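Local coordinates for protein putative LacI-family transcriptional regulator (Bacteroides fragilis, PDB 3GBV) that is a putative LacI-family transcriptional regulator that probably senses a small effector in a periplasmic-binding-protein-like domain and controls DNA binding accordingly, at residues 13-18 against 26-31; 254-259 against 279-284. One frame throughout, in Å; residues are numbered along the deposited sequence.

Contact 1: residues 13-18 against 26-31; sequences CLLPKH and DVQKGI
Gln28 reaches from its helix toward the strand and lays its side chain against Leu15 and His18. Leu15 is the apolar half of this grip. Leu15 CD1 lies 3.6 Å from Gln28 CG, and Leu15 CD1 is also 3.5 Å from Gln28 NE2. The two side chains run antiparallel alongside each other, so the leucine touches both the aliphatic and the amide part of the glutamine. The Gln28 chain is extended beyond CG (chi2 177°), and this carries the amide out to the imidazole of His18. There it arrives at the ring edge, near the ring plane, and not over a face. Gln28 NE2 is modelled 3.0 Å from His18 CE1, unusually close for a contact without a hydrogen bond, and the exact length is doubtful. Amide and ring planes stand 67° apart.

The imidazole is held from its own segment. His18 ND1 donates to Pro16 O over 3.0 Å, close to the ring plane and in the carbonyl plane, with an N-H...O angle of 158°. This bond would limit rotation of the ring, with CE1 turned to the glutamine. The ring also meets those of Trp24 and His49.

One helical turn further on, Ile31 packs on Cys13. Ile31 CD1 is 3.8 Å from Cys13 SG and 4.0 Å from Cys13 CB. Cys13 and Leu15, two residues apart on the strand, both direct their side chains to the helix. Met74 of strand 72-75 touches Cys13, Leu15 and Ile31, so the apolar part continues onto the next strand.

No hydrogen bond crosses between the two segments. Strand 9-16 and helix 23-37 are the first two elements of a beta-alpha-beta unit completed by strand 43-50. Such a helix packed on a parallel sheet is characteristic of the Rossmann-like lobes of periplasmic-binding-protein and LacI-type effector domains.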
loop_
_atom_site.group_PDB
_atom_site.type_symbol
_atom_site.label_atom_id
_atom_site.label_comp_id
_atom_site.label_asym_id
_atom_site.label_seq_id
_atom_site.Cartn_x
_atom_site.Cartn_y
_atom_site.Cartn_z
ATOM N N CYS A 13 -10.540 -8.377 24.406
ATOM C CA CYS A 13 -10.696 -7.595 23.182
ATOM C C CYS A 13 -12.176 -7.339 22.931
ATOM O O CYS A 13 -12.925 -8.257 22.602
ATOM C CB CYS A 13 -10.084 -8.344 21.994
ATOM S SG CYS A 13 -8.396 -8.952 22.300
ATOM N N LEU A 14 -12.597 -6.090 23.086
ATOM C CA LEU A 14 -13.999 -5.733 22.900
ATOM C C LEU A 14 -14.224 -5.112 21.525
ATOM O O LEU A 14 -13.757 -4.008 21.239
ATOM C CB LEU A 14 -14.425 -4.769 24.010
ATOM C CG LEU A 14 -15.916 -4.481 24.194
ATOM C CD1 LEU A 14 -16.664 -5.784 24.461
ATOM C CD2 LEU A 14 -16.103 -3.494 25.355
ATOM N N LEU A 15 -14.934 -5.844 20.672
ATOM C CA LEU A 15 -15.211 -5.398 19.315
ATOM C C LEU A 15 -16.709 -5.437 19.027
ATOM O O LEU A 15 -17.462 -6.157 19.689
ATOM C CB LEU A 15 -14.495 -6.308 18.313
ATOM C CG LEU A 15 -12.992 -6.541 18.476
ATOM C CD1 LEU A 15 -12.565 -7.683 17.566
ATOM C CD2 LEU A 15 -12.232 -5.274 18.148
ATOM N N PRO A 16 -17.165 -4.653 18.040
ATOM C CA PRO A 16 -18.584 -4.613 17.667
ATOM C C PRO A 16 -19.047 -5.949 17.088
ATOM O O PRO A 16 -18.330 -6.569 16.299
ATOM C CB PRO A 16 -18.635 -3.511 16.607
ATOM C CG PRO A 16 -17.488 -2.617 16.963
ATOM C CD PRO A 16 -16.406 -3.611 17.321
ATOM N N LYS A 17 -20.239 -6.398 17.479
ATOM C CA LYS A 17 -20.778 -7.643 16.939
ATOM C C LYS A 17 -20.780 -7.477 15.425
ATOM O O LYS A 17 -20.973 -6.373 14.917
ATOM C CB LYS A 17 -22.213 -7.886 17.432
ATOM C CG LYS A 17 -22.331 -8.344 18.889
ATOM C CD LYS A 17 -23.793 -8.364 19.343
ATOM C CE LYS A 17 -23.941 -8.778 20.809
ATOM N NZ LYS A 17 -25.316 -8.489 21.335
ATOM N N HIS A 18 -20.565 -8.573 14.707
ATOM C CA HIS A 18 -20.529 -8.530 13.252
ATOM C C HIS A 18 -20.680 -9.929 12.660
ATOM O O HIS A 18 -20.706 -10.919 13.390
ATOM C CB HIS A 18 -19.201 -7.926 12.790
ATOM C CG HIS A 18 -18.002 -8.744 13.164
ATOM N ND1 HIS A 18 -17.479 -8.765 14.438
ATOM C CD2 HIS A 18 -17.252 -9.608 12.437
ATOM C CE1 HIS A 18 -16.461 -9.605 14.483
ATOM N NE2 HIS A 18 -16.303 -10.131 13.281
ATOM N N ASP A 26 -10.882 -9.566 10.058
ATOM C CA ASP A 26 -9.451 -9.460 9.819
ATOM C C ASP A 26 -8.690 -9.027 11.078
ATOM O O ASP A 26 -7.608 -9.543 11.371
ATOM C CB ASP A 26 -9.183 -8.497 8.671
ATOM C CG ASP A 26 -9.518 -9.103 7.322
ATOM O OD1 ASP A 26 -9.077 -10.245 7.068
ATOM O OD2 ASP A 26 -10.212 -8.440 6.514
ATOM N N VAL A 27 -9.258 -8.079 11.819
ATOM C CA VAL A 27 -8.632 -7.617 13.053
ATOM C C VAL A 27 -8.530 -8.810 14.002
ATOM O O VAL A 27 -7.536 -8.967 14.718
ATOM C CB VAL A 27 -9.472 -6.518 13.733
ATOM C CG1 VAL A 27 -8.840 -6.125 15.071
ATOM C CG2 VAL A 27 -9.585 -5.310 12.809
ATOM N N GLN A 28 -9.555 -9.656 13.995
ATOM C CA GLN A 28 -9.561 -10.825 14.862
ATOM C C GLN A 28 -8.500 -11.841 14.450
ATOM O O GLN A 28 -7.864 -12.454 15.311
ATOM C CB GLN A 28 -10.953 -11.458 14.897
ATOM C CG GLN A 28 -11.896 -10.747 15.858
ATOM C CD GLN A 28 -13.305 -11.321 15.850
ATOM O OE1 GLN A 28 -13.520 -12.472 15.470
ATOM N NE2 GLN A 28 -14.269 -10.521 16.289
ATOM N N LYS A 29 -8.304 -12.017 13.144
ATOM C CA LYS A 29 -7.271 -12.929 12.671
ATOM C C LYS A 29 -5.957 -12.386 13.216
ATOM O O LYS A 29 -5.131 -13.137 13.734
ATOM C CB LYS A 29 -7.207 -12.973 11.135
ATOM C CG LYS A 29 -8.402 -13.642 10.460
ATOM C CD LYS A 29 -8.119 -13.950 8.989
ATOM C CE LYS A 29 -9.370 -14.461 8.271
ATOM N NZ LYS A 29 -9.985 -15.640 8.962
ATOM N N GLY A 30 -5.785 -11.069 13.113
ATOM C CA GLY A 30 -4.573 -10.442 13.608
ATOM C C GLY A 30 -4.316 -10.819 15.053
ATOM O O GLY A 30 -3.217 -11.243 15.403
ATOM N N ILE A 31 -5.337 -10.661 15.890
ATOM C CA ILE A 31 -5.238 -10.986 17.303
ATOM C C ILE A 31 -4.829 -12.448 17.486
ATOM O O ILE A 31 -3.950 -12.765 18.293
ATOM C CB ILE A 31 -6.592 -10.737 18.015
ATOM C CG1 ILE A 31 -6.884 -9.228 18.081
ATOM C CG2 ILE A 31 -6.568 -11.333 19.409
ATOM C CD1 ILE A 31 -8.324 -8.899 18.461
#

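Contact 2: residues 254-259 against 279-284; sequences PELQGF and NYMPID
Met281, modelled as selenomethionine, is the residue of 279-284 that meets the helix, and it touches Leu256 and Gln257. The segment starts at Asn279, still in strand 278-280. Its backbone pairs with Phe112 and Gly114 of the adjacent strand, and its ND2 is hydrogen-bonded to Phe112 O and Ala276 O. This fixes the chain just ahead of the contact.

At Met281 the CB points to the helix. The side chain is then bent at both following torsions (chi2 -60°, chi3 -71°), so it is folded and not stretched out. The bend sets CG and SE against Gln257 and turns the methyl between Gln257 and Leu256. Met281 CG lies 3.5 Å from Gln257 CG, and Met281 SE is 4.0 Å from Gln257 CG. Met281 CE is also near Gln257 CG, at 3.9 Å. Gln257 therefore offers its aliphatic stem, with its amide end beside Met281 CG.

The methyl goes on to Leu256. Met281 CE is 3.5 Å from Leu256 CD2 and 3.7 Å from Leu256 CG. Leu256 CB is 3.8 Å from Met281 CE as well, so the methyl lies along one flank of the leucine. With CG turned opposite the backbone nitrogen of Leu256 (chi1 -173°), the branch comes to this side of the helix. Both helix side chains cross the methionine at a slant. The contact is apolar in the main, and no hydrogen bond joins the segments.

After Met281 the chain runs through Pro282 and Ile283, which pack on Tyr293 of the second subunit. The segment ends at Asp284, whose OD2 is hydrogen-bonded to Gln253 NE2 and Tyr294 OH. The segment thus leaves the edge of the parallel sheet beside strand 111-114, passes the first turns of helix 254-270, and joins strand 246-251 of the other sheet at Asp284.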
loop_
_atom_site.group_PDB
_atom_site.type_symbol
_atom_site.label_atom_id
_atom_site.label_comp_id
_atom_site.label_asym_id
_atom_site.label_seq_id
_atom_site.Cartn_x
_atom_site.Cartn_y
_atom_site.Cartn_z
ATOM N N PRO A 254 -6.116 -4.027 8.745
ATOM C CA PRO A 254 -6.783 -4.435 9.988
ATOM C C PRO A 254 -6.052 -5.586 10.677
ATOM O O PRO A 254 -5.978 -5.631 11.912
ATOM C CB PRO A 254 -8.184 -4.824 9.520
ATOM C CG PRO A 254 -7.974 -5.227 8.068
ATOM C CD PRO A 254 -7.010 -4.184 7.583
ATOM N N GLU A 255 -5.504 -6.511 9.887
ATOM C CA GLU A 255 -4.773 -7.647 10.459
ATOM C C GLU A 255 -3.667 -7.143 11.391
ATOM O O GLU A 255 -3.565 -7.577 12.538
ATOM C CB GLU A 255 -4.134 -8.520 9.360
ATOM C CG GLU A 255 -5.077 -9.009 8.256
ATOM C CD GLU A 255 -5.368 -7.951 7.176
ATOM O OE1 GLU A 255 -4.775 -6.846 7.223
ATOM O OE2 GLU A 255 -6.192 -8.235 6.273
ATOM N N LEU A 256 -2.844 -6.224 10.885
ATOM C CA LEU A 256 -1.738 -5.654 11.650
ATOM C C LEU A 256 -2.206 -4.844 12.862
ATOM O O LEU A 256 -1.523 -4.809 13.890
ATOM C CB LEU A 256 -0.871 -4.768 10.751
ATOM C CG LEU A 256 0.436 -4.210 11.331
ATOM C CD1 LEU A 256 1.323 -5.354 11.814
ATOM C CD2 LEU A 256 1.155 -3.396 10.255
ATOM N N GLN A 257 -3.361 -4.192 12.755
ATOM C CA GLN A 257 -3.858 -3.419 13.886
ATOM C C GLN A 257 -4.180 -4.345 15.055
ATOM O O GLN A 257 -3.923 -4.012 16.210
ATOM C CB GLN A 257 -5.102 -2.621 13.499
ATOM C CG GLN A 257 -4.803 -1.415 12.629
ATOM C CD GLN A 257 -6.036 -0.593 12.315
ATOM O OE1 GLN A 257 -6.858 -0.334 13.184
ATOM N NE2 GLN A 257 -6.157 -0.164 11.070
ATOM N N GLY A 258 -4.750 -5.505 14.754
ATOM C CA GLY A 258 -5.088 -6.442 15.813
ATOM C C GLY A 258 -3.825 -7.062 16.382
ATOM O O GLY A 258 -3.648 -7.169 17.600
ATOM N N PHE A 259 -2.937 -7.470 15.485
ATOM C CA PHE A 259 -1.685 -8.072 15.890
ATOM C C PHE A 259 -0.934 -7.104 16.807
ATOM O O PHE A 259 -0.547 -7.464 17.917
ATOM C CB PHE A 259 -0.838 -8.390 14.658
ATOM C CG PHE A 259 0.405 -9.160 14.969
ATOM C CD1 PHE A 259 0.365 -10.546 15.090
ATOM C CD2 PHE A 259 1.608 -8.499 15.190
ATOM C CE1 PHE A 259 1.505 -11.269 15.426
ATOM C CE2 PHE A 259 2.756 -9.212 15.527
ATOM C CZ PHE A 259 2.701 -10.605 15.647
ATOM N N ASN A 279 -0.226 5.289 16.886
ATOM C CA ASN A 279 0.291 4.451 15.816
ATOM C C ASN A 279 -0.653 4.596 14.627
ATOM O O ASN A 279 -1.628 3.850 14.486
ATOM C CB ASN A 279 0.355 3.006 16.289
ATOM C CG ASN A 279 1.261 2.844 17.482
ATOM O OD1 ASN A 279 2.471 2.670 17.333
ATOM N ND2 ASN A 279 0.690 2.937 18.680
ATOM N N TYR A 280 -0.372 5.595 13.799
ATOM C CA TYR A 280 -1.182 5.858 12.631
ATOM C C TYR A 280 -0.869 4.835 11.553
ATOM O O TYR A 280 0.273 4.688 11.133
ATOM C CB TYR A 280 -0.935 7.288 12.125
ATOM C CG TYR A 280 -1.583 8.358 12.988
ATOM C CD1 TYR A 280 -2.930 8.266 13.350
ATOM C CD2 TYR A 280 -0.861 9.476 13.413
ATOM C CE1 TYR A 280 -3.544 9.257 14.106
ATOM C CE2 TYR A 280 -1.464 10.480 14.172
ATOM C CZ TYR A 280 -2.804 10.366 14.513
ATOM O OH TYR A 280 -3.411 11.363 15.242
HETATM N N MSE A 281 -1.894 4.109 11.131
HETATM C CA MSE A 281 -1.746 3.082 10.102
HETATM C C MSE A 281 -1.691 3.733 8.720
HETATM O O MSE A 281 -2.102 4.877 8.553
HETATM C CB MSE A 281 -2.922 2.106 10.180
HETATM C CG MSE A 281 -3.066 1.459 11.557
HETATM SE SE MSE A 281 -1.389 0.475 11.937
HETATM C CE MSE A 281 -1.460 -1.055 10.713
ATOM N N PRO A 282 -1.185 3.011 7.713
ATOM C CA PRO A 282 -1.105 3.584 6.365
ATOM C C PRO A 282 -2.451 3.790 5.677
ATOM O O PRO A 282 -3.454 3.174 6.043
ATOM C CB PRO A 282 -0.223 2.585 5.618
ATOM C CG PRO A 282 -0.566 1.294 6.270
ATOM C CD PRO A 282 -0.623 1.649 7.740
ATOM N N ILE A 283 -2.452 4.683 4.689
ATOM C CA ILE A 283 -3.635 5.001 3.893
ATOM C C ILE A 283 -3.349 4.406 2.505
ATOM O O ILE A 283 -2.930 5.106 1.580
ATOM C CB ILE A 283 -3.813 6.544 3.838
ATOM C CG1 ILE A 283 -4.050 7.070 5.265
ATOM C CG2 ILE A 283 -4.952 6.932 2.910
ATOM C CD1 ILE A 283 -3.822 8.556 5.412
ATOM N N ASP A 284 -3.554 3.097 2.381
ATOM C CA ASP A 284 -3.282 2.389 1.135
ATOM C C ASP A 284 -4.364 2.505 0.067
ATOM O O ASP A 284 -5.552 2.302 0.335
ATOM C CB ASP A 284 -3.020 0.901 1.407
ATOM C CG ASP A 284 -1.798 0.668 2.287
ATOM O OD1 ASP A 284 -0.821 1.437 2.162
ATOM O OD2 ASP A 284 -1.813 -0.295 3.094
#

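From the N terminus, strand 9-16 opens the first lobe, and contact 1 closes the turn 19-22 and the start of helix 23-37. The chain then builds most of both lobes before contact 2 closes a longer excursion, 260-278, near its end. The two are in series and neither nests in the other. They meet through their helices: Asp26 and Val27 pack on Pro254, and Gly30 lies against Phe259. Helix 254-270 therefore links the two contacts beside the parallel sheet. Contact 1 joins the first strand and the helix of the beta-alpha-beta unit 9-50. Contact 2 lies where the chain passes between lobes, both before Pro254 and after Met281.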